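PDB 1BKP: thymidylate synthase A from Bacillus subtilis, which makes dTMP from dUMP, very probably by reductive methylation with 5,10-methylenetetrahydrofolate as both methyl donor and reductant. Local coordinates for residues 12-17 against 218-223; 26-31 against 35-40; 108-113 against 149-154; 112-117 against 122-127; 197-202 against 208-213. All coordinates share one frame; numbering follows the deposited sequence. Where two conformers were deposited one is given.

Contacts 1 and 5 hold helices 3-17 and 188-206 against strand 209-223 at points about 28 Å apart between centres: contact 1 is fully buried and apolar side chain to side chain, whereas contact 5 combines aliphatic packing with an amide-to-backbone bond. Contact 2 touches contact 1 through strands 39-49 and 209-223, neighbours in the mixed sheet, but is only partly buried and relies on backbone bonds, a CH-pi contact and a water. Contacts 3 and 4 share Gly112 and Lys113 and lie where the second subunit docks. Their chemistry is charged, with a lysine-carboxylate salt bridge in each, and contact 4 adds the ladder of a bulged hairpin.

Contact 1 (12-17 against 218-223); sequences KDIINN and GDCHVY
Ile14 meets Cys220 and Val222 with both of its branches, and the side-chain contacts across the segments are apolar. Its longer branch runs out beside the backbone N (chi1 -68°) and continues extended, which carries CD1 to 3.6 Å from Cys220 SG. Cys220 was modelled in two conformers, so that distance holds for one of them; Ile14 CD1 also lies 3.9 Å from the backbone O of Cys220. The shorter branch goes to the next inward-facing residue of the strand: Ile14 CG2 approaches Val222 CG2 tip to tip at 3.9 Å. An alanine in place of Ile14 would probably leave Cys220 and Val222 without their apolar cover from this helix and open a gap between helix and strand. Polar bonding stays within the helix or goes to third parties. Asn17 ND2 donates to Asp13 OD1 over 2.7 Å, reaching the anti side of the carboxylate from 30° out of its plane, while Asp13 OD2 forms a salt bridge with Lys45. On the strand, His221 points away from the helix, and Asp219 OD2 pairs with Lys169 of the second subunit. Met184 touches Ile14, Cys220 and Val222 alike. The geometry is that of a helix, 3-17, packed on strand 209-223 of the mixed sheet of thymidylate synthase, whose residues His221, Val222 and Tyr223 are predicted to help bind dUMP at the dimer's shared site.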
# COMPACT_ATOMS: atom_id res chain seq x y z
N LYS A 12 -2.90 10.91 -19.93
CA LYS A 12 -3.46 12.22 -20.28
C LYS A 12 -3.50 13.13 -19.05
O LYS A 12 -3.26 14.34 -19.14
CB LYS A 12 -4.89 11.99 -20.82
CG LYS A 12 -5.59 13.16 -21.48
CD LYS A 12 -5.15 13.31 -22.93
CE LYS A 12 -5.85 14.50 -23.59
NZ LYS A 12 -5.27 14.91 -24.91
N ASP A 13 -3.78 12.52 -17.90
CA ASP A 13 -3.85 13.28 -16.66
C ASP A 13 -2.48 13.81 -16.27
O ASP A 13 -2.32 14.94 -15.73
CB ASP A 13 -4.42 12.40 -15.53
CG ASP A 13 -4.57 13.19 -14.24
OD1 ASP A 13 -5.17 14.25 -14.33
OD2 ASP A 13 -4.11 12.81 -13.15
N ILE A 14 -1.46 13.01 -16.58
CA ILE A 14 -0.11 13.40 -16.24
C ILE A 14 0.41 14.51 -17.18
O ILE A 14 0.99 15.56 -16.70
CB ILE A 14 0.85 12.13 -16.29
CG1 ILE A 14 0.50 11.17 -15.15
CG2 ILE A 14 2.37 12.54 -16.17
CD1 ILE A 14 1.32 9.79 -15.26
N ILE A 15 0.14 14.32 -18.48
CA ILE A 15 0.58 15.28 -19.48
C ILE A 15 -0.14 16.57 -19.18
O ILE A 15 0.49 17.57 -19.20
CB ILE A 15 0.20 14.88 -20.91
CG1 ILE A 15 1.12 13.76 -21.40
CG2 ILE A 15 0.25 16.10 -21.82
CD1 ILE A 15 0.59 13.14 -22.68
N ASN A 16 -1.40 16.55 -18.82
CA ASN A 16 -2.10 17.79 -18.54
C ASN A 16 -2.00 18.46 -17.19
O ASN A 16 -1.93 19.67 -17.10
CB ASN A 16 -3.59 17.68 -18.90
CG ASN A 16 -3.82 17.25 -20.32
OD1 ASN A 16 -2.98 17.46 -21.19
ND2 ASN A 16 -4.95 16.60 -20.57
N ASN A 17 -1.88 17.68 -16.15
CA ASN A 17 -1.90 18.19 -14.79
C ASN A 17 -0.68 17.80 -14.04
O ASN A 17 -0.56 18.10 -12.84
CB ASN A 17 -3.08 17.53 -14.07
CG ASN A 17 -4.39 17.89 -14.69
OD1 ASN A 17 -4.67 19.05 -14.92
ND2 ASN A 17 -5.19 16.90 -14.98
N GLY A 218 2.05 4.88 -6.36
CA GLY A 218 2.23 6.11 -5.56
C GLY A 218 2.77 7.25 -6.41
O GLY A 218 2.03 8.04 -6.91
N ASP A 219 4.07 7.29 -6.72
CA ASP A 219 4.51 8.42 -7.57
C ASP A 219 4.41 7.97 -9.06
O ASP A 219 5.16 7.13 -9.49
CB ASP A 219 5.93 8.73 -7.25
CG ASP A 219 6.38 10.03 -7.91
OD1 ASP A 219 6.58 10.03 -9.11
OD2 ASP A 219 6.42 11.08 -7.26
N CYS A 220 3.48 8.54 -9.79
CA CYS A 220 3.24 8.21 -11.18
C CYS A 220 4.01 9.22 -12.06
O CYS A 220 3.58 10.35 -12.15
CB CYS A 220 1.78 8.44 -11.38
SG CYS A 220 1.04 7.45 -12.56
N HIS A 221 5.07 8.82 -12.74
CA HIS A 221 5.85 9.81 -13.54
C HIS A 221 6.18 9.44 -14.95
O HIS A 221 6.14 8.26 -15.29
CB HIS A 221 7.14 10.15 -12.81
CG HIS A 221 7.97 8.94 -12.44
ND1 HIS A 221 8.90 8.39 -13.28
CD2 HIS A 221 8.04 8.21 -11.30
CE1 HIS A 221 9.54 7.39 -12.69
NE2 HIS A 221 9.03 7.26 -11.48
N VAL A 222 6.36 10.48 -15.80
CA VAL A 222 6.79 10.23 -17.16
C VAL A 222 7.90 11.21 -17.50
O VAL A 222 7.88 12.39 -17.07
CB VAL A 222 5.70 10.29 -18.24
CG1 VAL A 222 4.52 9.46 -17.97
CG2 VAL A 222 5.30 11.63 -18.56
N TYR A 223 8.98 10.70 -18.10
CA TYR A 223 10.10 11.57 -18.51
C TYR A 223 9.65 12.44 -19.64
O TYR A 223 8.94 11.95 -20.54
CB TYR A 223 11.33 10.79 -18.90
CG TYR A 223 11.97 10.13 -17.71
CD1 TYR A 223 11.52 8.92 -17.22
CD2 TYR A 223 13.01 10.78 -17.00
CE1 TYR A 223 12.04 8.37 -16.04
CE2 TYR A 223 13.58 10.25 -15.84
CZ TYR A 223 13.07 9.05 -15.36
OH TYR A 223 13.53 8.59 -14.16

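Contact 2 (26-31 against 35-40); sequences VRTKWD and TPAHTL
Trp30 lays its indole over Ala37: Ala37 CB stands 3.7 Å from the centroid of the five-membered ring and 18° off its normal, a CH-pi contact over the face. The two segments are joined by a single beta bridge, Lys29 with Pro36, formed where the loop leading into strand 39-49 of the mixed sheet turns back on itself. Ala37 N donates to Thr28 O at 2.9 Å. Thr28 returns a bond with its hydroxyl: chi1 of 48° sets OG1 between the backbone N and carbonyl carbon, from where it gives its proton to Ala37 O at 2.7 Å, in the carbonyl plane and on a lone pair. Ala37 is thus bonded through both N and O to one residue. Farther along, Val26 straddles one side of the imidazole of His38, with CG2 over a face and 3.5 Å from His38 CE1; His38 ND1 is bonded to Asp21. The indole also makes a cation-pi contact with Arg225 and packs near Tyr223, a predicted dUMP-binding residue. At the edge of the indole sits a water, in the ring plane, which accepts from Trp30 NE1 at 3.0 Å and from His38 N at 3.0 Å.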
# COMPACT_ATOMS: atom_id res chain seq x y z
N VAL A 26 17.98 16.97 -10.19
CA VAL A 26 17.86 15.55 -10.49
C VAL A 26 19.18 14.87 -10.82
O VAL A 26 20.10 15.46 -11.30
CB VAL A 26 16.77 15.30 -11.58
CG1 VAL A 26 15.46 15.97 -11.16
CG2 VAL A 26 17.25 15.78 -12.97
N ARG A 27 19.27 13.61 -10.50
CA ARG A 27 20.47 12.87 -10.72
C ARG A 27 20.41 11.96 -11.96
O ARG A 27 21.40 11.29 -12.26
CB ARG A 27 20.83 12.07 -9.46
N THR A 28 19.27 11.96 -12.64
CA THR A 28 19.09 11.19 -13.88
C THR A 28 19.42 12.15 -15.07
O THR A 28 19.15 13.36 -14.98
CB THR A 28 17.61 10.85 -14.07
OG1 THR A 28 16.84 12.05 -13.85
CG2 THR A 28 17.12 9.79 -13.09
N LYS A 29 20.10 11.63 -16.11
CA LYS A 29 20.36 12.40 -17.36
C LYS A 29 20.16 11.57 -18.63
O LYS A 29 20.05 10.35 -18.61
CB LYS A 29 21.73 13.07 -17.38
CG LYS A 29 22.86 12.19 -16.97
CD LYS A 29 23.95 13.08 -16.40
CE LYS A 29 25.08 12.28 -15.78
NZ LYS A 29 26.23 13.17 -15.44
N TRP A 30 19.95 12.26 -19.72
CA TRP A 30 19.72 11.58 -20.95
C TRP A 30 21.02 11.00 -21.54
O TRP A 30 22.04 11.65 -21.62
CB TRP A 30 19.04 12.53 -21.95
CG TRP A 30 17.68 12.97 -21.52
CD1 TRP A 30 17.27 14.24 -21.11
CD2 TRP A 30 16.54 12.11 -21.38
NE1 TRP A 30 15.94 14.20 -20.72
CE2 TRP A 30 15.47 12.90 -20.88
CE3 TRP A 30 16.31 10.75 -21.63
CZ2 TRP A 30 14.20 12.36 -20.63
CZ3 TRP A 30 15.04 10.21 -21.38
CH2 TRP A 30 14.00 11.02 -20.88
N ASP A 31 20.91 9.80 -22.07
CA ASP A 31 22.00 9.13 -22.70
C ASP A 31 22.52 9.93 -23.91
O ASP A 31 23.68 10.20 -24.02
CB ASP A 31 21.49 7.79 -23.17
CG ASP A 31 22.49 6.68 -22.95
OD1 ASP A 31 23.51 6.90 -22.24
OD2 ASP A 31 22.23 5.58 -23.48
N THR A 35 22.24 15.77 -20.65
CA THR A 35 21.47 16.77 -19.93
C THR A 35 20.53 16.14 -18.88
O THR A 35 20.27 14.94 -18.92
CB THR A 35 20.72 17.61 -20.93
OG1 THR A 35 19.76 16.80 -21.61
CG2 THR A 35 21.72 18.12 -22.01
N PRO A 36 20.09 16.93 -17.87
CA PRO A 36 19.20 16.32 -16.87
C PRO A 36 17.85 15.82 -17.41
O PRO A 36 17.23 16.45 -18.27
CB PRO A 36 19.08 17.39 -15.76
CG PRO A 36 19.46 18.66 -16.41
CD PRO A 36 20.57 18.25 -17.41
N ALA A 37 17.49 14.63 -16.97
CA ALA A 37 16.24 13.97 -17.42
C ALA A 37 15.15 14.29 -16.35
O ALA A 37 15.23 13.75 -15.24
CB ALA A 37 16.46 12.44 -17.52
N HIS A 38 14.23 15.20 -16.68
CA HIS A 38 13.19 15.57 -15.71
C HIS A 38 11.90 14.80 -16.01
O HIS A 38 11.80 14.16 -17.11
CB HIS A 38 12.94 17.08 -15.77
CG HIS A 38 14.08 17.89 -15.21
ND1 HIS A 38 14.34 17.97 -13.86
CD2 HIS A 38 15.07 18.59 -15.82
CE1 HIS A 38 15.45 18.68 -13.65
NE2 HIS A 38 15.90 19.07 -14.82
N THR A 39 10.92 14.89 -15.11
CA THR A 39 9.66 14.17 -15.27
C THR A 39 8.49 15.02 -14.84
O THR A 39 8.71 16.12 -14.30
CB THR A 39 9.59 12.95 -14.33
OG1 THR A 39 9.66 13.39 -12.96
CG2 THR A 39 10.74 11.98 -14.60
N LEU A 40 7.31 14.67 -15.34
CA LEU A 40 6.01 15.21 -14.88
C LEU A 40 5.40 14.04 -14.01
O LEU A 40 5.53 12.87 -14.39
CB LEU A 40 4.99 15.48 -16.03
CG LEU A 40 5.40 16.55 -17.06
CD1 LEU A 40 4.37 16.65 -18.13
CD2 LEU A 40 5.62 17.88 -16.38
O HOH W 1 14.02 16.19 -19.51

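Contact 3 (108-113 against 149-154); sequences GFQLGK and PDELDA
Glu151 reaches across to Gln110 and Lys113, and its chain is best traced outward. CB already lies 3.9 Å from Gln110 NE2. CG stands anti to the carbonyl carbon (chi1 -60°), and the extended chain beyond it directs the carboxylate to the helix-side donors; Glu151 CG lies 4.2 Å from Gln110 NE2. Glu151 CD is 3.3 Å from Lys113 NZ. At the tip, OE1 accepts from Gln110 NE2 at 2.9 Å and from Lys113 NZ at 2.7 Å, the latter bond part of a salt bridge. The two donors arrive from opposite faces of the carboxylate plane, 43° out of it for the amide and 68° for the ammonium, so OE1 is gripped from both sides. Phe109 CE2 adds an edge approach, 3.7 Å from the same Glu151 OE1, near the ring plane. OE2 turns instead to His105 ND1. The amide of Gln110 is itself fixed: NE2 also donates to His105 O, while its OE1 accepts from Asn148 ND2. Lys113 NZ has a second anion, Asp150 of the second subunit, and the pairing is returned across the interface. The contact therefore ties helix 108-112 to the loop after strand 143-145 at the dimer interface, away from the annotated sites. With an ammonium and an amide N-H on OE1 and His105 ND1 on OE2, the Glu151 carboxylate is likely to stay ionised, while Lys113 shares its charge between the two subunits.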
# COMPACT_ATOMS: atom_id res chain seq x y z
N GLY A 108 13.64 -11.38 -4.76
CA GLY A 108 13.59 -12.79 -4.48
C GLY A 108 14.17 -13.20 -3.15
O GLY A 108 13.66 -14.09 -2.55
N PHE A 109 15.23 -12.54 -2.69
CA PHE A 109 15.86 -12.86 -1.41
C PHE A 109 14.83 -12.69 -0.27
O PHE A 109 14.71 -13.57 0.60
CB PHE A 109 17.02 -11.92 -1.16
CG PHE A 109 17.74 -12.23 0.13
CD1 PHE A 109 18.75 -13.22 0.15
CD2 PHE A 109 17.37 -11.60 1.31
CE1 PHE A 109 19.35 -13.56 1.39
CE2 PHE A 109 17.95 -11.95 2.53
CZ PHE A 109 18.94 -12.93 2.58
N GLN A 110 13.99 -11.65 -0.32
CA GLN A 110 13.02 -11.44 0.73
C GLN A 110 11.94 -12.53 0.71
O GLN A 110 11.43 -12.91 1.75
CB GLN A 110 12.39 -10.05 0.59
CG GLN A 110 13.42 -8.89 1.01
CD GLN A 110 13.94 -9.09 2.42
OE1 GLN A 110 13.17 -9.51 3.31
NE2 GLN A 110 15.20 -8.81 2.67
N LEU A 111 11.53 -12.92 -0.49
CA LEU A 111 10.47 -13.95 -0.66
C LEU A 111 10.91 -15.39 -0.26
O LEU A 111 10.04 -16.29 -0.06
CB LEU A 111 9.92 -13.97 -2.10
CG LEU A 111 9.06 -12.69 -2.39
CD1 LEU A 111 8.49 -12.70 -3.77
CD2 LEU A 111 7.92 -12.43 -1.36
N GLY A 112 12.24 -15.56 -0.12
CA GLY A 112 12.78 -16.87 0.17
C GLY A 112 13.27 -17.04 1.60
O GLY A 112 13.62 -18.17 1.96
N LYS A 113 13.26 -15.97 2.43
CA LYS A 113 13.75 -16.04 3.78
C LYS A 113 12.79 -16.89 4.61
O LYS A 113 11.61 -16.61 4.64
CB LYS A 113 13.77 -14.62 4.32
CG LYS A 113 14.68 -14.33 5.43
CD LYS A 113 15.05 -12.84 5.38
CE LYS A 113 15.94 -12.55 6.49
NZ LYS A 113 15.99 -11.12 6.73
N PRO A 149 12.20 -3.24 6.32
CA PRO A 149 12.92 -2.08 6.91
C PRO A 149 14.32 -2.36 7.49
O PRO A 149 15.16 -1.49 7.49
CB PRO A 149 11.92 -1.52 7.95
CG PRO A 149 11.05 -2.77 8.31
CD PRO A 149 10.98 -3.60 7.08
N ASP A 150 14.54 -3.59 7.90
CA ASP A 150 15.81 -3.97 8.53
C ASP A 150 16.89 -4.20 7.49
O ASP A 150 18.06 -4.23 7.82
CB ASP A 150 15.64 -5.30 9.27
CG ASP A 150 14.97 -5.15 10.61
OD1 ASP A 150 15.06 -4.11 11.26
OD2 ASP A 150 14.38 -6.10 11.07
N GLU A 151 16.50 -4.36 6.24
CA GLU A 151 17.47 -4.71 5.23
C GLU A 151 17.57 -3.81 4.03
O GLU A 151 18.35 -4.12 3.11
CB GLU A 151 17.19 -6.17 4.75
CG GLU A 151 17.29 -7.16 5.89
CD GLU A 151 17.71 -8.58 5.39
OE1 GLU A 151 16.91 -9.35 4.90
OE2 GLU A 151 18.90 -8.87 5.48
N LEU A 152 16.98 -2.62 4.10
CA LEU A 152 17.03 -1.71 2.94
C LEU A 152 18.48 -1.37 2.52
O LEU A 152 18.82 -1.38 1.33
CB LEU A 152 16.26 -0.41 3.22
CG LEU A 152 14.75 -0.64 3.44
CD1 LEU A 152 14.02 0.64 4.00
CD2 LEU A 152 14.15 -1.17 2.10
N ASP A 153 19.35 -1.26 3.50
CA ASP A 153 20.72 -0.87 3.19
C ASP A 153 21.50 -1.99 2.57
O ASP A 153 22.54 -1.76 2.02
CB ASP A 153 21.44 -0.35 4.44
CG ASP A 153 20.88 0.96 4.93
OD1 ASP A 153 20.49 1.82 4.07
OD2 ASP A 153 20.80 1.12 6.14
N ALA A 154 21.00 -3.20 2.69
CA ALA A 154 21.66 -4.35 2.11
C ALA A 154 21.12 -4.69 0.72
O ALA A 154 21.40 -5.77 0.15
CB ALA A 154 21.52 -5.52 3.04

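Contact 4 (112-117 against 122-127); sequences GKKNRS and KVDQVD
The carboxylate of Asp124 is the flat group that Lys114 meets: Lys114 NZ reaches OD2 on its anti side, 22° out of the plane, in a 2.7 Å salt bridge. OD1 serves the helix that follows, accepting from Asp127 N at 2.9 Å nearly in line with its C-O bond, which makes Asp124 the N-cap of helix 125-135. The guanidinium of Arg116 turns out to a cation-pi contact with Tyr128 and a salt bridge with Asp153 of the second subunit, and the amide of Asn115 donates to Asp150 of that subunit. Backbones form a short antiparallel hairpin. Arg116 N donates to Val123 O at 2.9 Å and Val123 N to Arg116 O at 2.8 Å, a hydrogen-bonded pair. Asn115 N adds a weak bond to the same Val123 O, giving a classic beta bulge. Lys114, bent at chi2 (-57°), lies alongside Asp124 pointing the same way, and its NZ bonds Gly112 O at 2.9 Å. A water accepts from Gln125 N at 2.9 Å and lies within bonding distance of Lys113 O. Since Lys78 also pairs with OD2, two lysines and the start of a helix all act on this buried carboxylate and would probably favour its ionised form.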
# COMPACT_ATOMS: atom_id res chain seq x y z
N GLY A 112 12.24 -15.56 -0.12
CA GLY A 112 12.78 -16.87 0.17
C GLY A 112 13.27 -17.04 1.60
O GLY A 112 13.62 -18.17 1.96
N LYS A 113 13.26 -15.97 2.43
CA LYS A 113 13.75 -16.04 3.78
C LYS A 113 12.79 -16.89 4.61
O LYS A 113 11.61 -16.61 4.64
CB LYS A 113 13.77 -14.62 4.32
CG LYS A 113 14.68 -14.33 5.43
CD LYS A 113 15.05 -12.84 5.38
CE LYS A 113 15.94 -12.55 6.49
NZ LYS A 113 15.99 -11.12 6.73
N LYS A 114 13.28 -17.90 5.31
CA LYS A 114 12.36 -18.75 6.11
C LYS A 114 12.12 -18.03 7.43
O LYS A 114 12.89 -18.19 8.34
CB LYS A 114 12.98 -20.15 6.36
CG LYS A 114 13.41 -20.90 5.09
CD LYS A 114 12.25 -21.06 4.16
CE LYS A 114 12.65 -21.74 2.81
NZ LYS A 114 12.55 -20.83 1.57
N ASN A 115 11.05 -17.24 7.53
CA ASN A 115 10.84 -16.45 8.70
C ASN A 115 9.49 -16.61 9.37
O ASN A 115 9.22 -15.92 10.34
CB ASN A 115 11.14 -14.96 8.35
CG ASN A 115 10.39 -14.47 7.07
OD1 ASN A 115 9.40 -15.04 6.66
ND2 ASN A 115 10.85 -13.36 6.50
N ARG A 116 8.62 -17.49 8.85
CA ARG A 116 7.33 -17.70 9.47
C ARG A 116 7.21 -19.15 10.03
O ARG A 116 7.60 -20.09 9.36
CB ARG A 116 6.20 -17.51 8.47
CG ARG A 116 6.14 -16.16 7.74
CD ARG A 116 5.89 -14.99 8.68
NE ARG A 116 4.91 -15.30 9.72
CZ ARG A 116 3.63 -14.94 9.67
NH1 ARG A 116 3.13 -14.30 8.62
NH2 ARG A 116 2.88 -15.10 10.74
N SER A 117 6.72 -19.33 11.26
CA SER A 117 6.56 -20.71 11.78
C SER A 117 5.21 -21.30 11.28
O SER A 117 4.18 -20.68 11.46
CB SER A 117 6.52 -20.70 13.30
OG SER A 117 7.63 -19.98 13.81
N LYS A 122 9.84 -23.87 9.50
CA LYS A 122 10.05 -22.42 9.26
C LYS A 122 9.80 -22.36 7.77
O LYS A 122 10.35 -23.17 7.02
CB LYS A 122 11.48 -21.97 9.53
CG LYS A 122 11.76 -21.77 10.97
CD LYS A 122 11.11 -20.53 11.51
CE LYS A 122 11.45 -20.43 13.00
NZ LYS A 122 11.23 -19.07 13.58
N VAL A 123 9.03 -21.39 7.34
CA VAL A 123 8.62 -21.35 5.95
C VAL A 123 8.79 -19.88 5.50
O VAL A 123 8.78 -19.00 6.35
CB VAL A 123 7.14 -21.86 6.09
CG1 VAL A 123 6.06 -20.77 6.09
CG2 VAL A 123 6.93 -23.22 5.50
N ASP A 124 8.88 -19.63 4.19
CA ASP A 124 9.04 -18.25 3.65
C ASP A 124 7.65 -17.62 3.35
O ASP A 124 6.56 -18.25 3.53
CB ASP A 124 10.01 -18.27 2.42
CG ASP A 124 9.46 -19.05 1.23
OD1 ASP A 124 8.22 -19.01 0.93
OD2 ASP A 124 10.27 -19.77 0.61
N GLN A 125 7.66 -16.39 2.85
CA GLN A 125 6.41 -15.70 2.58
C GLN A 125 5.54 -16.32 1.54
O GLN A 125 4.34 -16.18 1.58
CB GLN A 125 6.73 -14.26 2.12
CG GLN A 125 7.28 -13.34 3.25
CD GLN A 125 7.35 -11.88 2.76
OE1 GLN A 125 6.29 -11.32 2.34
NE2 GLN A 125 8.57 -11.30 2.70
N VAL A 126 6.14 -16.95 0.54
CA VAL A 126 5.33 -17.49 -0.53
C VAL A 126 4.64 -18.80 -0.03
O VAL A 126 3.43 -18.96 -0.21
CB VAL A 126 6.20 -17.78 -1.76
CG1 VAL A 126 5.37 -18.43 -2.87
CG2 VAL A 126 6.88 -16.48 -2.26
N ASP A 127 5.39 -19.72 0.59
CA ASP A 127 4.73 -20.94 1.10
C ASP A 127 3.75 -20.63 2.22
O ASP A 127 2.68 -21.27 2.29
CB ASP A 127 5.80 -21.90 1.60
CG ASP A 127 6.59 -22.53 0.45
OD1 ASP A 127 6.03 -22.69 -0.67
OD2 ASP A 127 7.79 -22.77 0.69
O HOH W 2 10.01 -14.73 3.37
O HOH W 3 11.29 -11.49 4.18

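Contact 5 (197-202 against 208-213); sequences VLQRMI and YELGEY
Gln199 and Arg200 of the helix meet the strand in different ways, Gln199 pointing into it and Arg200 lying across Leu210. They join helix 188-206 to strand 209-223 within a beta-alpha-beta unit begun by strand 172-183; the short segments' axes approach to 8.8 Å at 144°. Gln199 leaves with CG anti to the backbone N (chi1 -169°) and stays extended, which brings NE2 to 3.1 Å from Glu212 O, a bond made from above the carbonyl plane. Its amide is turned 44° from the ring of Tyr213, with Gln199 OE1 3.4 Å from Tyr213 CB. Both polar ends have further partners: NE2 donates to Leu173 O on the neighbouring strand, and OE1 accepts from Asn51 ND2. Replacing Gln199 by leucine would probably cost Glu212 O and Leu173 O an amide donor and Asn51 ND2 one of its acceptors in a buried place. Arg200, whose NE is bonded to Asn196, crosses Leu210 at about a right angle, and Tyr213 is tied through its hydroxyl to Val192 O. Both methyls of Leu210 touch Arg200; CD2, 3.9 Å from Arg200 CA, also reaches Gln199 CG, while CD1 sits over the centre of one guanidinium face, 3.9 Å from Arg200 CZ.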
# COMPACT_ATOMS: atom_id res chain seq x y z
N VAL A 197 -0.44 -12.13 -14.25
CA VAL A 197 -0.02 -13.53 -14.50
C VAL A 197 0.17 -14.26 -13.12
O VAL A 197 -0.36 -15.34 -12.91
CB VAL A 197 1.30 -13.61 -15.36
CG1 VAL A 197 1.69 -15.09 -15.58
CG2 VAL A 197 0.96 -12.99 -16.69
N LEU A 198 0.73 -13.56 -12.14
CA LEU A 198 0.93 -14.17 -10.85
C LEU A 198 -0.47 -14.52 -10.24
O LEU A 198 -0.61 -15.56 -9.60
CB LEU A 198 1.64 -13.21 -9.89
CG LEU A 198 1.94 -13.78 -8.50
CD1 LEU A 198 3.02 -14.94 -8.59
CD2 LEU A 198 2.45 -12.57 -7.62
N GLN A 199 -1.47 -13.64 -10.41
CA GLN A 199 -2.79 -13.90 -9.89
C GLN A 199 -3.32 -15.21 -10.47
O GLN A 199 -3.93 -16.05 -9.72
CB GLN A 199 -3.77 -12.81 -10.26
CG GLN A 199 -5.08 -12.94 -9.50
CD GLN A 199 -6.02 -11.81 -9.82
OE1 GLN A 199 -5.76 -11.06 -10.74
NE2 GLN A 199 -7.15 -11.70 -9.09
N ARG A 200 -3.27 -15.30 -11.81
CA ARG A 200 -3.73 -16.51 -12.52
C ARG A 200 -2.97 -17.75 -12.09
O ARG A 200 -3.61 -18.82 -11.89
CB ARG A 200 -3.63 -16.30 -14.05
CG ARG A 200 -4.61 -15.11 -14.49
CD ARG A 200 -4.47 -14.74 -15.97
NE ARG A 200 -5.34 -13.59 -16.19
CZ ARG A 200 -6.47 -13.63 -16.89
NH1 ARG A 200 -6.84 -14.74 -17.55
NH2 ARG A 200 -7.17 -12.53 -16.98
N MET A 201 -1.66 -17.67 -11.89
CA MET A 201 -0.90 -18.86 -11.43
C MET A 201 -1.37 -19.37 -10.07
O MET A 201 -1.61 -20.59 -9.88
CB MET A 201 0.56 -18.52 -11.26
CG MET A 201 1.26 -18.37 -12.69
SD MET A 201 2.90 -17.62 -12.45
CE MET A 201 3.89 -18.92 -11.72
N ILE A 202 -1.52 -18.41 -9.15
CA ILE A 202 -1.83 -18.74 -7.75
C ILE A 202 -3.26 -19.20 -7.62
O ILE A 202 -3.54 -20.15 -6.93
CB ILE A 202 -1.39 -17.60 -6.65
CG1 ILE A 202 0.16 -17.60 -6.47
CG2 ILE A 202 -2.12 -17.94 -5.25
CD1 ILE A 202 0.73 -16.47 -5.69
N TYR A 208 -9.04 -21.47 -6.74
CA TYR A 208 -10.09 -20.46 -6.74
C TYR A 208 -10.27 -19.93 -8.09
O TYR A 208 -9.45 -20.18 -9.00
CB TYR A 208 -9.70 -19.26 -5.82
CG TYR A 208 -9.60 -19.61 -4.38
CD1 TYR A 208 -10.76 -19.98 -3.65
CD2 TYR A 208 -8.35 -19.64 -3.72
CE1 TYR A 208 -10.67 -20.35 -2.30
CE2 TYR A 208 -8.24 -20.03 -2.41
CZ TYR A 208 -9.41 -20.38 -1.70
OH TYR A 208 -9.34 -20.72 -0.35
N GLU A 209 -11.40 -19.31 -8.29
CA GLU A 209 -11.71 -18.62 -9.53
C GLU A 209 -11.01 -17.23 -9.41
O GLU A 209 -10.69 -16.82 -8.31
CB GLU A 209 -13.22 -18.34 -9.60
CG GLU A 209 -14.01 -19.55 -10.12
CD GLU A 209 -15.29 -19.11 -10.84
OE1 GLU A 209 -15.91 -18.07 -10.45
OE2 GLU A 209 -15.67 -19.79 -11.82
N LEU A 210 -11.04 -16.44 -10.50
CA LEU A 210 -10.38 -15.16 -10.51
C LEU A 210 -11.28 -14.04 -10.09
O LEU A 210 -12.41 -13.87 -10.63
CB LEU A 210 -9.86 -14.79 -11.94
CG LEU A 210 -8.68 -15.56 -12.46
CD1 LEU A 210 -8.52 -15.10 -13.92
CD2 LEU A 210 -7.36 -15.38 -11.61
N GLY A 211 -10.79 -13.26 -9.13
CA GLY A 211 -11.55 -12.12 -8.70
C GLY A 211 -11.00 -10.90 -9.39
O GLY A 211 -10.48 -10.95 -10.52
N GLU A 212 -11.15 -9.77 -8.72
CA GLU A 212 -10.70 -8.48 -9.29
C GLU A 212 -9.19 -8.34 -9.22
O GLU A 212 -8.57 -9.03 -8.39
CB GLU A 212 -11.36 -7.38 -8.42
CG GLU A 212 -11.23 -6.05 -9.01
CD GLU A 212 -12.29 -5.11 -8.54
OE1 GLU A 212 -12.92 -5.38 -7.49
OE2 GLU A 212 -12.48 -4.08 -9.22
N TYR A 213 -8.57 -7.47 -10.07
CA TYR A 213 -7.09 -7.29 -9.99
C TYR A 213 -6.94 -5.75 -9.92
O TYR A 213 -7.50 -5.05 -10.76
CB TYR A 213 -6.47 -7.82 -11.27
CG TYR A 213 -5.02 -7.39 -11.43
CD1 TYR A 213 -4.05 -7.66 -10.47
CD2 TYR A 213 -4.62 -6.74 -12.58
CE1 TYR A 213 -2.70 -7.29 -10.70
CE2 TYR A 213 -3.29 -6.39 -12.82
CZ TYR A 213 -2.33 -6.69 -11.86
OH TYR A 213 -0.96 -6.46 -12.15